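Side-chain contacts in ofchtiv-allosamidin (Ostrinia furnacalis, PDB 6JMB), which is a family 18 glycoside hydrolase, a group IV insect chitinase that probably hydrolyses chitin and here binds the inhibitor allosamidin: residues K22-V25 and D26-D29; N62-Q65 and F66-K70; F210-E213 and G214-A217; L223-V226 and N227-V230. One frame throughout, in Å; residues are numbered along the deposited sequence.

Interaction 1: K22-V25 and D26-D29; sequences KFDV and DDID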
loop_
_atom_site.group_PDB
_atom_site.type_symbol
_atom_site.label_atom_id
_atom_site.label_comp_id
_atom_site.label_asym_id
_atom_site.label_seq_id
_atom_site.Cartn_x
_atom_site.Cartn_y
_atom_site.Cartn_z
ATOM N N LYS A 22 -12.951 13.780 -5.934
ATOM C CA LYS A 22 -13.719 12.604 -6.328
ATOM C C LYS A 22 -12.932 11.780 -7.336
ATOM O O LYS A 22 -12.426 12.309 -8.327
ATOM C CB LYS A 22 -15.043 13.046 -6.949
ATOM C CG LYS A 22 -15.984 11.902 -7.290
ATOM C CD LYS A 22 -17.321 12.439 -7.791
ATOM C CE LYS A 22 -18.157 11.360 -8.458
ATOM N NZ LYS A 22 -18.518 10.259 -7.527
ATOM N N PHE A 23 -12.820 10.478 -7.082
ATOM C CA PHE A 23 -12.057 9.598 -7.963
ATOM C C PHE A 23 -12.859 8.319 -8.133
ATOM O O PHE A 23 -13.006 7.544 -7.183
ATOM C CB PHE A 23 -10.665 9.315 -7.390
ATOM C CG PHE A 23 -9.736 8.607 -8.346
ATOM C CD1 PHE A 23 -9.880 7.253 -8.601
ATOM C CD2 PHE A 23 -8.701 9.291 -8.960
ATOM C CE1 PHE A 23 -9.020 6.598 -9.469
ATOM C CE2 PHE A 23 -7.837 8.646 -9.823
ATOM C CZ PHE A 23 -7.997 7.296 -10.078
ATOM N N ASP A 24 -13.378 8.114 -9.338
ATOM C CA ASP A 24 -14.215 6.980 -9.696
ATOM C C ASP A 24 -13.411 6.000 -10.542
ATOM O O ASP A 24 -12.274 6.273 -10.947
ATOM C CB ASP A 24 -15.424 7.450 -10.516
ATOM C CG ASP A 24 -16.252 8.504 -9.809
ATOM O OD1 ASP A 24 -16.347 8.465 -8.571
ATOM O OD2 ASP A 24 -16.819 9.375 -10.506
ATOM N N VAL A 25 -14.032 4.857 -10.845
ATOM C CA VAL A 25 -13.386 3.880 -11.722
ATOM C C VAL A 25 -12.948 4.529 -13.029
ATOM O O VAL A 25 -11.850 4.262 -13.532
ATOM C CB VAL A 25 -14.294 2.659 -11.963
ATOM C CG1 VAL A 25 -13.742 1.797 -13.103
ATOM C CG2 VAL A 25 -14.416 1.829 -10.692
ATOM N N ASP A 26 -13.784 5.398 -13.595
ATOM C CA ASP A 26 -13.434 5.969 -14.890
ATOM C C ASP A 26 -12.361 7.050 -14.813
ATOM O O ASP A 26 -12.002 7.614 -15.854
ATOM C CB ASP A 26 -14.671 6.425 -15.672
ATOM C CG ASP A 26 -15.383 7.606 -15.043
ATOM O OD1 ASP A 26 -14.914 8.152 -14.023
ATOM O OD2 ASP A 26 -16.439 7.995 -15.589
ATOM N N ASP A 27 -11.844 7.348 -13.623
ATOM C CA ASP A 27 -10.662 8.186 -13.475
ATOM C C ASP A 27 -9.368 7.395 -13.588
ATOM O O ASP A 27 -8.295 7.999 -13.681
ATOM C CB ASP A 27 -10.703 8.911 -12.129
ATOM C CG ASP A 27 -11.694 10.051 -12.123
ATOM O OD1 ASP A 27 -11.494 11.009 -12.904
ATOM O OD2 ASP A 27 -12.676 9.997 -11.361
ATOM N N ILE A 28 -9.445 6.072 -13.585
ATOM C CA ILE A 28 -8.264 5.221 -13.670
ATOM C C ILE A 28 -7.768 5.195 -15.106
ATOM O O ILE A 28 -8.552 5.009 -16.045
ATOM C CB ILE A 28 -8.595 3.799 -13.196
ATOM C CG1 ILE A 28 -8.998 3.812 -11.721
ATOM C CG2 ILE A 28 -7.414 2.860 -13.446
ATOM C CD1 ILE A 28 -9.503 2.484 -11.213
ATOM N N ASP A 29 -6.458 5.364 -15.275
ATOM C CA ASP A 29 -5.822 5.122 -16.560
ATOM C C ASP A 29 -5.324 3.686 -16.548
ATOM O O ASP A 29 -4.315 3.398 -15.885
ATOM C CB ASP A 29 -4.661 6.077 -16.765
ATOM C CG ASP A 29 -4.092 6.000 -18.171
ATOM O OD1 ASP A 29 -4.137 4.912 -18.782
ATOM O OD2 ASP A 29 -3.608 7.032 -18.668
HETATM O O HOH W 1 -18.287 7.684 -12.932
#
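D26 stands beside D24, the two side chains running the same way with carboxylate planes turned 42° apart. With chi1 at 67°, D26 CG lies between its own N and carbonyl carbon, and this swings OD1 back to within 3.6 Å of D24 CB. The oxygens D24 OD2 and D26 OD1 stay 4.2 Å apart; a water donates to D26 OD2 and, weakly, to D24 OD2, which probably eases the like charges. K22 NZ, in a salt bridge with D24 OD1 on its syn lone pair, would offset part of the charge, and T15 holds both polar ends.

D27 OD2 accepts from D24 N at 2.9 Å with a nearly straight N-H line (176°), using the anti lone pair, while D27 N returns a bond to D24 O. The pattern is that of a 3-10 turn in the loop between barrel strands 5-11 and 35-43 of the family 18 TIM-barrel fold. The return bond goes to main-chain D24 O, not to the carboxylate, so the reciprocal side-chain bond of a capping box is missing. D27 CB sits over the centre of the F23 ring, 3.6 Å from the centroid, in a CH-pi contact.

I28 N then bonds to V25 O at 3.0 Å. Its CG1 approaches the same ring at the edge, 3.6 Å from F23 CE1, and F352 meets F23 edge-to-face.

Interaction 2: N62-Q65 and F66-K70; sequences NFKQ and FTSLK
Successive i+4 bonds join the two halves of this helical stretch: F66 N to N62 O, T67 N to F63 O and S68 N to K64 O, the last the most bent at 142°. Beyond them L69 N bonds to F66 O and K70 N to T67 O, a shift to i+3 spacing.

The same acceptor, K64 O, takes a second donor. S68 OG, placed beside its own N by a chi1 of -70°, folds back and gives its proton to K64 O at 2.8 Å. The backbone N and the hydroxyl of S68 reach that oxygen from opposite faces of the carbonyl plane, so K64 O is gripped from both sides by a single residue.

K64 itself bends at chi2 (65°) and runs across T67 at about a right angle, with K64 CD 3.8 Å from T67 OG1. This brings K64 NZ to a water that accepts from it at 2.7 Å and donates both to T67 OG1, also at 2.7 Å, and to S68 OG, at 3.3 Å. T67 OG1 is held as well by Y116 O. On another side of the helix, F66 keeps CB 3.4 Å from N62 O while its ring leads away.

That ring meets Y38 edge-to-face and packs on strands 35-43 and 77-83; F63 meets the rings of Y38 and Y116 and rests on helix 54-59. The helix thus covers barrel strands 35-43 and 77-83 from outside, and K70, further along the chain, forms a salt bridge with D119.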
loop_
_atom_site.group_PDB
_atom_site.type_symbol
_atom_site.label_atom_id
_atom_site.label_comp_id
_atom_site.label_asym_id
_atom_site.label_seq_id
_atom_site.Cartn_x
_atom_site.Cartn_y
_atom_site.Cartn_z
ATOM N N ASN A 62 -19.978 -1.403 -9.395
ATOM C CA ASN A 62 -18.605 -0.906 -9.348
ATOM C C ASN A 62 -17.575 -2.013 -9.560
ATOM O O ASN A 62 -16.558 -1.783 -10.224
ATOM C CB ASN A 62 -18.350 -0.147 -8.049
ATOM C CG ASN A 62 -17.365 0.990 -8.225
ATOM O OD1 ASN A 62 -17.496 1.801 -9.141
ATOM N ND2 ASN A 62 -16.378 1.059 -7.342
ATOM N N PHE A 63 -17.799 -3.210 -8.995
ATOM C CA PHE A 63 -16.897 -4.331 -9.257
ATOM C C PHE A 63 -16.736 -4.532 -10.757
ATOM O O PHE A 63 -15.617 -4.652 -11.272
ATOM C CB PHE A 63 -17.479 -5.634 -8.699
ATOM C CG PHE A 63 -17.374 -5.829 -7.195
ATOM C CD1 PHE A 63 -16.304 -5.368 -6.434
ATOM C CD2 PHE A 63 -18.362 -6.561 -6.557
ATOM C CE1 PHE A 63 -16.257 -5.624 -5.051
ATOM C CE2 PHE A 63 -18.321 -6.812 -5.192
ATOM C CZ PHE A 63 -17.272 -6.350 -4.436
ATOM N N LYS A 64 -17.866 -4.595 -11.472
ATOM C CA LYS A 64 -17.837 -4.900 -12.896
ATOM C C LYS A 64 -17.296 -3.736 -13.718
ATOM O O LYS A 64 -16.607 -3.960 -14.717
ATOM C CB LYS A 64 -19.238 -5.300 -13.360
ATOM C CG LYS A 64 -19.318 -5.746 -14.809
ATOM C CD LYS A 64 -18.532 -7.028 -15.044
ATOM C CE LYS A 64 -18.843 -7.613 -16.414
ATOM N NZ LYS A 64 -17.808 -8.580 -16.860
ATOM N N GLN A 65 -17.575 -2.494 -13.317
ATOM C CA GLN A 65 -16.973 -1.365 -14.020
ATOM C C GLN A 65 -15.456 -1.424 -13.912
ATOM O O GLN A 65 -14.741 -1.166 -14.889
ATOM C CB GLN A 65 -17.482 -0.049 -13.442
ATOM C CG GLN A 65 -18.916 0.275 -13.796
ATOM C CD GLN A 65 -19.353 1.597 -13.209
ATOM O OE1 GLN A 65 -20.403 1.691 -12.571
ATOM N NE2 GLN A 65 -18.540 2.631 -13.410
ATOM N N PHE A 66 -14.956 -1.801 -12.733
ATOM C CA PHE A 66 -13.521 -1.906 -12.502
ATOM C C PHE A 66 -12.898 -2.984 -13.377
ATOM O O PHE A 66 -11.896 -2.742 -14.058
ATOM C CB PHE A 66 -13.292 -2.195 -11.016
ATOM C CG PHE A 66 -11.845 -2.224 -10.596
ATOM C CD1 PHE A 66 -11.179 -1.055 -10.249
ATOM C CD2 PHE A 66 -11.167 -3.427 -10.505
ATOM C CE1 PHE A 66 -9.856 -1.089 -9.833
ATOM C CE2 PHE A 66 -9.838 -3.466 -10.096
ATOM C CZ PHE A 66 -9.190 -2.295 -9.756
ATOM N N THR A 67 -13.473 -4.193 -13.377
ATOM C CA THR A 67 -12.888 -5.247 -14.201
ATOM C C THR A 67 -13.067 -4.971 -15.685
ATOM O O THR A 67 -12.265 -5.451 -16.494
ATOM C CB THR A 67 -13.420 -6.631 -13.819
ATOM O OG1 THR A 67 -14.835 -6.677 -14.045
ATOM C CG2 THR A 67 -13.126 -6.932 -12.352
ATOM N N SER A 68 -14.066 -4.166 -16.053
ATOM C CA SER A 68 -14.256 -3.793 -17.449
ATOM C C SER A 68 -13.163 -2.875 -17.974
ATOM O O SER A 68 -13.140 -2.606 -19.181
ATOM C CB SER A 68 -15.628 -3.153 -17.651
ATOM O OG SER A 68 -16.645 -4.132 -17.505
ATOM N N LEU A 69 -12.266 -2.383 -17.113
ATOM C CA LEU A 69 -11.091 -1.682 -17.613
ATOM C C LEU A 69 -10.268 -2.555 -18.553
ATOM O O LEU A 69 -9.506 -2.023 -19.366
ATOM C CB LEU A 69 -10.228 -1.194 -16.448
ATOM C CG LEU A 69 -10.834 -0.087 -15.582
ATOM C CD1 LEU A 69 -10.057 0.052 -14.273
ATOM C CD2 LEU A 69 -10.880 1.240 -16.339
ATOM N N LYS A 70 -10.411 -3.882 -18.465
ATOM C CA LYS A 70 -9.739 -4.777 -19.401
ATOM C C LYS A 70 -10.260 -4.626 -20.825
ATOM O O LYS A 70 -9.591 -5.071 -21.765
ATOM C CB LYS A 70 -9.866 -6.225 -18.927
ATOM C CG LYS A 70 -9.074 -6.503 -17.664
ATOM C CD LYS A 70 -9.186 -7.962 -17.251
ATOM C CE LYS A 70 -10.519 -8.253 -16.580
ATOM N NZ LYS A 70 -10.556 -9.656 -16.087
HETATM O O HOH W 2 -15.602 -7.129 -16.608
#

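Interaction 3: F210-E213 and G214-A217; sequences FISE and GESA
E215 reaches S212 with an extended side chain: E215 OE1 accepts from S212 N at 2.9 Å, with an N-H...O angle of 159°. The donor comes to the anti side of the oxygen, 33° out of the carboxylate plane. In the other direction E215 N bonds to S212 O at 3.2 Å, so one residue both donates to and accepts from the backbone of S212. I211 and E215 slide past each other in opposite senses, with I211 CG1 3.7 Å from E215 OE1; further along, I211 CD1 lies 3.8 Å from A217 CA.

What brings these groups together is a type II beta turn from S212 to E215. G214 holds its third position with phi 89°, a left-handed conformation that suits a residue without CB beside E213 O. A water is hydrogen-bonded to E215 OE1 (2.7 Å), F210 O and S212 OG, linking the carboxylate to the chain before the turn.

The turn lies at the surface, in the long loop between strand 187-190 and helix 226-235. D304, at the end of strand 300-304, accepts from E213 N, and N265 ND2 donates to E213 O, while S212 rests on H205 of the same loop and on A307 between strands 300-304 and 309-314.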
loop_
_atom_site.group_PDB
_atom_site.type_symbol
_atom_site.label_atom_id
_atom_site.label_comp_id
_atom_site.label_asym_id
_atom_site.label_seq_id
_atom_site.Cartn_x
_atom_site.Cartn_y
_atom_site.Cartn_z
ATOM N N PHE A 210 16.641 5.241 3.430
ATOM C CA PHE A 210 17.767 4.850 4.272
ATOM C C PHE A 210 17.590 5.524 5.630
ATOM O O PHE A 210 16.505 6.007 5.977
ATOM C CB PHE A 210 19.093 5.247 3.604
ATOM C CG PHE A 210 19.254 4.725 2.207
ATOM C CD1 PHE A 210 19.459 3.371 1.979
ATOM C CD2 PHE A 210 19.220 5.587 1.122
ATOM C CE1 PHE A 210 19.616 2.887 0.689
ATOM C CE2 PHE A 210 19.386 5.111 -0.171
ATOM C CZ PHE A 210 19.580 3.759 -0.388
ATOM N N ILE A 211 18.672 5.581 6.412
ATOM C CA ILE A 211 18.697 6.310 7.679
ATOM C C ILE A 211 18.185 7.735 7.473
ATOM O O ILE A 211 18.373 8.323 6.402
ATOM C CB ILE A 211 20.111 6.289 8.295
ATOM C CG1 ILE A 211 20.090 6.758 9.749
ATOM C CG2 ILE A 211 21.086 7.136 7.467
ATOM C CD1 ILE A 211 21.383 6.420 10.495
ATOM N N SER A 212 17.516 8.281 8.485
ATOM C CA SER A 212 16.940 9.618 8.451
ATOM C C SER A 212 17.718 10.566 9.356
ATOM O O SER A 212 18.404 10.146 10.295
ATOM C CB SER A 212 15.483 9.593 8.925
ATOM O OG SER A 212 14.694 8.741 8.104
ATOM N N GLU A 213 17.588 11.862 9.068
ATOM C CA GLU A 213 18.134 12.884 9.954
ATOM C C GLU A 213 17.622 12.664 11.370
ATOM O O GLU A 213 16.435 12.396 11.585
ATOM C CB GLU A 213 17.707 14.276 9.476
ATOM C CG GLU A 213 18.422 14.751 8.223
ATOM C CD GLU A 213 17.848 16.044 7.663
ATOM O OE1 GLU A 213 17.055 16.709 8.359
ATOM O OE2 GLU A 213 18.186 16.405 6.520
ATOM N N GLY A 214 18.531 12.756 12.339
ATOM C CA GLY A 214 18.168 12.618 13.731
ATOM C C GLY A 214 18.193 11.209 14.272
ATOM O O GLY A 214 17.913 11.020 15.463
ATOM N N GLU A 215 18.515 10.215 13.448
ATOM C CA GLU A 215 18.603 8.834 13.895
ATOM C C GLU A 215 20.053 8.455 14.171
ATOM O O GLU A 215 20.984 9.001 13.574
ATOM C CB GLU A 215 18.022 7.882 12.845
ATOM C CG GLU A 215 16.527 8.024 12.676
ATOM C CD GLU A 215 15.940 6.978 11.753
ATOM O OE1 GLU A 215 16.528 6.727 10.680
ATOM O OE2 GLU A 215 14.890 6.401 12.110
ATOM N N SER A 216 20.233 7.504 15.084
ATOM C CA SER A 216 21.556 6.975 15.372
ATOM C C SER A 216 21.924 5.898 14.361
ATOM O O SER A 216 21.076 5.105 13.938
ATOM C CB SER A 216 21.590 6.382 16.779
ATOM O OG SER A 216 22.743 5.577 16.959
ATOM N N ALA A 217 23.199 5.873 13.974
ATOM C CA ALA A 217 23.703 4.851 13.070
ATOM C C ALA A 217 24.094 3.568 13.791
ATOM O O ALA A 217 24.395 2.570 13.130
ATOM C CB ALA A 217 24.884 5.386 12.260
HETATM O O HOH W 3 15.180 5.904 8.484
#

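Interaction 4: L223-V226 and N227-V230; sequences LYNV and NNAV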
loop_
_atom_site.group_PDB
_atom_site.type_symbol
_atom_site.label_atom_id
_atom_site.label_comp_id
_atom_site.label_asym_id
_atom_site.label_seq_id
_atom_site.Cartn_x
_atom_site.Cartn_y
_atom_site.Cartn_z
ATOM N N LEU A 223 16.414 0.151 12.120
ATOM C CA LEU A 223 15.597 1.317 11.827
ATOM C C LEU A 223 14.500 0.968 10.828
ATOM O O LEU A 223 14.631 0.044 10.021
ATOM C CB LEU A 223 16.466 2.446 11.268
ATOM C CG LEU A 223 17.574 2.948 12.206
ATOM C CD1 LEU A 223 18.523 3.864 11.445
ATOM C CD2 LEU A 223 17.000 3.666 13.411
ATOM N N TYR A 224 13.405 1.719 10.886
ATOM C CA TYR A 224 12.268 1.479 9.997
ATOM C C TYR A 224 12.485 2.268 8.713
ATOM O O TYR A 224 12.160 3.456 8.640
ATOM C CB TYR A 224 10.965 1.896 10.665
ATOM C CG TYR A 224 10.595 1.155 11.935
ATOM C CD1 TYR A 224 11.226 -0.025 12.307
ATOM C CD2 TYR A 224 9.597 1.653 12.765
ATOM C CE1 TYR A 224 10.865 -0.694 13.473
ATOM C CE2 TYR A 224 9.235 1.000 13.927
ATOM C CZ TYR A 224 9.873 -0.171 14.274
ATOM O OH TYR A 224 9.512 -0.820 15.436
ATOM N N ASN A 225 13.046 1.617 7.696
ATOM C CA ASN A 225 13.206 2.261 6.401
ATOM C C ASN A 225 13.064 1.228 5.285
ATOM O O ASN A 225 13.052 0.014 5.518
ATOM C CB ASN A 225 14.483 3.120 6.324
ATOM C CG ASN A 225 15.755 2.329 6.595
ATOM O OD1 ASN A 225 16.007 1.300 5.974
ATOM N ND2 ASN A 225 16.576 2.831 7.518
ATOM N N VAL A 226 12.915 1.738 4.061
ATOM C CA VAL A 226 12.612 0.888 2.912
ATOM C C VAL A 226 13.746 -0.097 2.656
ATOM O O VAL A 226 13.514 -1.285 2.409
ATOM C CB VAL A 226 12.317 1.755 1.675
ATOM C CG1 VAL A 226 12.133 0.883 0.437
ATOM C CG2 VAL A 226 11.089 2.629 1.921
ATOM N N ASN A 227 14.989 0.385 2.694
ATOM C CA ASN A 227 16.127 -0.491 2.431
ATOM C C ASN A 227 16.185 -1.647 3.428
ATOM O O ASN A 227 16.383 -2.807 3.039
ATOM C CB ASN A 227 17.423 0.323 2.448
ATOM C CG ASN A 227 18.659 -0.540 2.330
ATOM O OD1 ASN A 227 18.863 -1.242 1.337
ATOM N ND2 ASN A 227 19.511 -0.473 3.345
ATOM N N ASN A 228 15.997 -1.358 4.719
ATOM C CA ASN A 228 16.045 -2.433 5.706
ATOM C C ASN A 228 14.943 -3.455 5.459
ATOM O O ASN A 228 15.173 -4.665 5.569
ATOM C CB ASN A 228 15.951 -1.870 7.122
ATOM C CG ASN A 228 17.260 -1.275 7.603
ATOM O OD1 ASN A 228 18.334 -1.586 7.082
ATOM N ND2 ASN A 228 17.173 -0.412 8.599
ATOM N N ALA A 229 13.748 -2.988 5.088
ATOM C CA ALA A 229 12.632 -3.898 4.860
ATOM C C ALA A 229 12.866 -4.764 3.631
ATOM O O ALA A 229 12.664 -5.982 3.672
ATOM C CB ALA A 229 11.333 -3.106 4.712
ATOM N N VAL A 230 13.280 -4.149 2.521
ATOM C CA VAL A 230 13.526 -4.914 1.300
ATOM C C VAL A 230 14.618 -5.946 1.530
ATOM O O VAL A 230 14.484 -7.116 1.151
ATOM C CB VAL A 230 13.859 -3.974 0.128
ATOM C CG1 VAL A 230 14.410 -4.779 -1.053
ATOM C CG2 VAL A 230 12.611 -3.196 -0.289
HETATM O O HOH W 4 18.777 1.404 5.382
#
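N225 and N228 are brought together by two different first torsions: N225 CG stands between its own N and carbonyl carbon (chi1 58°), turning the amide toward the first helical turn, whereas N228 CG lies beside its own N, which carries the amide back toward L223. N225 OD1 accepts from N228 N at 2.9 Å, nearly along the C=O axis of the side chain. The side chains cross at a slant, their amide planes 36° apart, with N225 OD1 3.3 Å from N228 CG and no bond between the amides.

N228 reaches further back along the chain. Its ND2 donates to L223 O at 2.9 Å on an almost straight line (170°), with the acceptor close to the plane of the N228 amide; E220 O takes the second bond from the same nitrogen. A water gives N225 OD1 another donor, at 2.8 Å, and accepts from N227 ND2, while N227 OD1 is bonded to Y333 OH.

Behind these polar groups the helical bonds begin: A229 N to N225 O and V230 N to V226 O. V226 and V230 lie side by side, V226 CG1 4.2 Å from V230 CG2, and both rest on M245 of strand 243-256. N225 is thus the N-cap of helix 226-235, which packs on a strand of the TIM barrel; its side-chain bond to the residue three further on is the classic asparagine cap.

Overall arrangement
The four contacts form two pairs on opposite sides of the chain's centre. Interactions 1 and 2 have centres about 11 Å apart and touch: V25 CG2 lies 3.4 Å from N62 OD1, and I28 CD1 packs 3.8 Å from F66 CE1. Interactions 3 and 4, with centres about 12 Å apart, meet where E215 OE1 comes 3.6 Å from L223 CD1 and F210 flanks N225 and N227. Between the pairs the centres are about 32 to 44 Å apart. None enters the inhibitor pocket: the side chains of F66 and V226 are about 12 and 13 Å from the bound allosamizoline, and those of F23 and F63 about 12 Å from an allopyranose unit of the inhibitor.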